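Local coordinates for solute Binding Protein, BlMnBP1 in complex with mannotriose (Bifidobacterium, PDB 6FUV) that binds manno-oligosaccharides such as mannotriose and probably delivers them to the ABC transporter that takes up beta-mannan breakdown products, at residues A[90-93]-A[94-97]; A[114-117]-A[118-121]. One frame throughout, in Å; residues are numbered along the deposited sequence.

Interaction 1. Residues A[90-93]-A[94-97]; sequences VDRS and EFSN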
# COMPACT_ATOMS: atom_id res chain seq x y z
N VAL A 90 13.04 -3.37 -1.41
CA VAL A 90 14.21 -4.15 -1.03
C VAL A 90 13.77 -5.54 -0.57
O VAL A 90 12.80 -5.69 0.17
CB VAL A 90 14.99 -3.41 0.08
CG1 VAL A 90 15.80 -4.37 0.88
CG2 VAL A 90 15.85 -2.31 -0.55
N ASP A 91 14.47 -6.57 -1.04
CA ASP A 91 14.14 -7.92 -0.60
C ASP A 91 14.41 -8.09 0.89
O ASP A 91 15.31 -7.47 1.44
CB ASP A 91 14.96 -8.95 -1.36
CG ASP A 91 14.38 -9.24 -2.70
OD1 ASP A 91 13.14 -9.15 -2.80
OD2 ASP A 91 15.16 -9.54 -3.63
N ARG A 92 13.68 -9.02 1.52
CA ARG A 92 13.83 -9.26 2.96
C ARG A 92 15.26 -9.63 3.29
O ARG A 92 15.85 -9.13 4.25
CB ARG A 92 12.87 -10.38 3.38
CG ARG A 92 11.39 -10.00 3.36
CD ARG A 92 10.53 -11.20 3.65
NE ARG A 92 10.62 -11.65 5.04
CZ ARG A 92 9.69 -11.39 5.98
NH1 ARG A 92 8.59 -10.69 5.68
NH2 ARG A 92 9.84 -11.87 7.23
N SER A 93 15.85 -10.51 2.50
CA SER A 93 17.21 -10.97 2.77
C SER A 93 18.29 -9.90 2.66
O SER A 93 19.47 -10.15 2.95
CB SER A 93 17.54 -12.11 1.82
OG SER A 93 17.48 -11.68 0.47
N GLU A 94 17.90 -8.71 2.28
CA GLU A 94 18.81 -7.59 2.17
C GLU A 94 18.59 -6.49 3.21
O GLU A 94 19.32 -5.50 3.23
CB GLU A 94 18.68 -6.97 0.78
CG GLU A 94 18.83 -7.95 -0.36
CD GLU A 94 20.18 -8.66 -0.38
OE1 GLU A 94 21.21 -8.07 0.01
OE2 GLU A 94 20.16 -9.85 -0.77
N PHE A 95 17.54 -6.61 4.02
CA PHE A 95 17.27 -5.56 4.99
C PHE A 95 18.53 -5.25 5.81
O PHE A 95 18.90 -4.09 5.98
CB PHE A 95 16.13 -5.96 5.95
CG PHE A 95 14.75 -5.90 5.35
CD1 PHE A 95 14.44 -5.04 4.36
CD2 PHE A 95 13.78 -6.79 5.77
CE1 PHE A 95 13.20 -5.03 3.75
CE2 PHE A 95 12.52 -6.77 5.21
CZ PHE A 95 12.23 -5.89 4.19
N SER A 96 19.15 -6.29 6.38
CA SER A 96 20.28 -6.11 7.27
C SER A 96 21.47 -5.47 6.58
O SER A 96 22.42 -5.07 7.26
CB SER A 96 20.69 -7.43 7.89
OG SER A 96 21.26 -8.30 6.97
N ASN A 97 21.43 -5.37 5.24
CA ASN A 97 22.45 -4.66 4.48
C ASN A 97 22.19 -3.17 4.43
O ASN A 97 23.06 -2.43 3.98
CB ASN A 97 22.51 -5.21 3.06
CG ASN A 97 23.23 -6.56 2.99
OD1 ASN A 97 24.08 -6.87 3.82
ND2 ASN A 97 22.88 -7.38 2.00
O HOH W 1 18.07 -8.93 6.39

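Interaction 2. Residues A[114-117]-A[118-121]; sequences LANE and KAYD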
# COMPACT_ATOMS: atom_id res chain seq x y z
N LEU A 114 2.13 -6.51 12.61
CA LEU A 114 2.91 -6.75 11.40
C LEU A 114 4.40 -6.74 11.65
O LEU A 114 5.18 -6.34 10.80
CB LEU A 114 2.51 -5.72 10.35
CG LEU A 114 1.04 -5.68 9.97
CD1 LEU A 114 0.73 -4.46 9.09
CD2 LEU A 114 0.67 -6.92 9.27
N ALA A 115 4.82 -7.27 12.80
CA ALA A 115 6.22 -7.24 13.16
C ALA A 115 7.09 -8.09 12.25
O ALA A 115 8.30 -7.88 12.21
CB ALA A 115 6.39 -7.68 14.60
N ASN A 116 6.51 -9.05 11.52
CA ASN A 116 7.26 -9.95 10.65
C ASN A 116 7.11 -9.56 9.20
O ASN A 116 7.53 -10.33 8.35
CB ASN A 116 6.81 -11.41 10.84
CG ASN A 116 7.78 -12.42 10.20
OD1 ASN A 116 8.98 -12.34 10.38
ND2 ASN A 116 7.26 -13.35 9.44
N GLU A 117 6.49 -8.41 8.91
CA GLU A 117 6.34 -7.96 7.53
C GLU A 117 7.67 -7.48 6.96
O GLU A 117 8.11 -7.96 5.92
CB GLU A 117 5.32 -6.83 7.48
CG GLU A 117 4.77 -6.53 6.12
CD GLU A 117 3.67 -5.42 6.14
OE1 GLU A 117 4.00 -4.27 6.46
OE2 GLU A 117 2.47 -5.75 5.89
N LYS A 118 8.31 -6.53 7.61
CA LYS A 118 9.61 -6.04 7.19
C LYS A 118 10.63 -6.60 8.17
O LYS A 118 11.21 -5.91 9.00
CB LYS A 118 9.59 -4.51 7.13
CG LYS A 118 8.72 -3.89 6.05
CD LYS A 118 8.98 -4.44 4.67
CE LYS A 118 7.99 -3.89 3.65
NZ LYS A 118 8.13 -4.57 2.28
N ALA A 119 10.82 -7.91 8.08
CA ALA A 119 11.68 -8.63 9.00
C ALA A 119 12.50 -9.65 8.22
O ALA A 119 12.20 -9.97 7.07
CB ALA A 119 10.88 -9.35 10.07
N TYR A 120 13.56 -10.15 8.84
CA TYR A 120 14.35 -11.24 8.27
C TYR A 120 15.03 -11.93 9.43
O TYR A 120 15.55 -11.27 10.34
CB TYR A 120 15.41 -10.76 7.26
CG TYR A 120 15.97 -11.87 6.43
CD1 TYR A 120 15.15 -12.60 5.58
CD2 TYR A 120 17.31 -12.20 6.46
CE1 TYR A 120 15.65 -13.64 4.81
CE2 TYR A 120 17.81 -13.24 5.71
CZ TYR A 120 16.98 -13.94 4.86
OH TYR A 120 17.46 -14.99 4.09
N ASP A 121 14.95 -13.26 9.44
CA ASP A 121 15.75 -14.07 10.33
C ASP A 121 15.57 -13.67 11.77
O ASP A 121 16.51 -13.72 12.55
CB ASP A 121 17.22 -13.98 9.95
CG ASP A 121 18.02 -15.18 10.45
OD1 ASP A 121 18.53 -15.11 11.58
OD2 ASP A 121 18.11 -16.18 9.72
O HOH W 2 7.86 -5.32 10.07

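Interaction 1. Residues A[90-93]-A[94-97]
Phe95 turns its ring back under the chain that precedes it, so that Arg92 CA sits over one ring face, 3.8 Å from the centroid and 21° off the normal, a CH-pi contact. Asp91 O lies above the same face, also offset toward the rim. At the ring's CD1 corner Val90 CG1 packs 3.8 Å away, while Arg92 CG meets Phe95 CE2 at 3.9 Å. Phe95 CG stands anti to its carbonyl carbon (chi1 -75°), which swings the ring toward residues 90-92 rather than onward along the chain.

Two overlapping turns set up this packing. Glu94 N donates to Asp91 O at 3.0 Å and Phe95 N to Arg92 O at 3.0 Å, the latter with an N-H...O angle of 167°; both are i to i+3 bonds. Water 1 accepts from Ser96 N and donates to Arg92 O, thereby linking residues one further step apart. On the outer side Glu94 bends at chi2, and its OE1 receives Asn97 ND2 at 2.7 Å on the anti side, tilted from the carboxylate plane.

The paired turns belong to the loop between strands 84-86 and 103-104. Beyond them, Phe95 rests on Tyr125 of strand 123-132, and Arg92 reaches out to a salt bridge with Glu373 while its side chain touches Ala119 and Tyr120 of strand 119-120.

Interaction 2. Residues A[114-117]-A[118-121]
Lys118 starts its side chain beside the peptide it follows: CB is 3.5 Å from Glu117 C, and the chain then runs along that carbonyl before leaving it. CG is 3.8 Å from Glu117 C, and CD is also 3.8 Å from Glu117 O, because the bend at chi2 (-52°) folds CD back over the carbonyl group. From there chi3 and chi4 are both extended, carrying CE and NZ away from the turn. NZ makes a weak hydrogen bond to a bound polyether, probably from the crystallisation liquor, and remains 5.9 Å from Glu117 OE1, too far for a salt bridge; Glu117 OE2 instead accepts from Gly303 N.

The backbone beneath is a turn leading into strand 119-120. Glu117 N donates to Leu114 O at 3.1 Å, and water 2 accepts from Lys118 N at 2.8 Å and is placed where it can donate to Leu114 O, one residue further round. Ala119 CB points back toward residues 114-117, 3.6 Å from Asn116 OD1 and 3.7 Å from Ala115 O. Ala119 N makes a weak, bent hydrogen bond to Glu117 O (134°).

With an alanine here instead of Lys118, the Glu117 carbonyl would probably lose the CG and CD methylenes lying against it, and the weak bond from NZ to the polyether would go too. The chemistry is thus divided: water and main-chain groups hold the bend, methylene carbons lie against one peptide, and the Glu117 carboxylate is bound by the Gly303 amide while the lysine ammonium has a weak bond to the polyether, so the two charges do not pair.

How the interactions relate
Interaction 1 and interaction 2 follow each other along the chain, with centres 11 Å apart, yet they meet directly through Arg92. Its NH1 makes a probable hydrogen bond to Asn116 O at 2.9 Å, and its NH2 packs 3.0 Å from Ala119 O, so the guanidinium of the first turn reaches the backbone of the second. Phe95 of 94-97 also touches the side chain of Lys118. Val90, Glu117 and Lys118 all line the polyether pocket, and the Lys118 side chain comes within about 3 Å of that molecule. The mannose is more distant: a BMA unit lies about 7 Å from the Lys118 side chain and about 11 Å from that of Phe95.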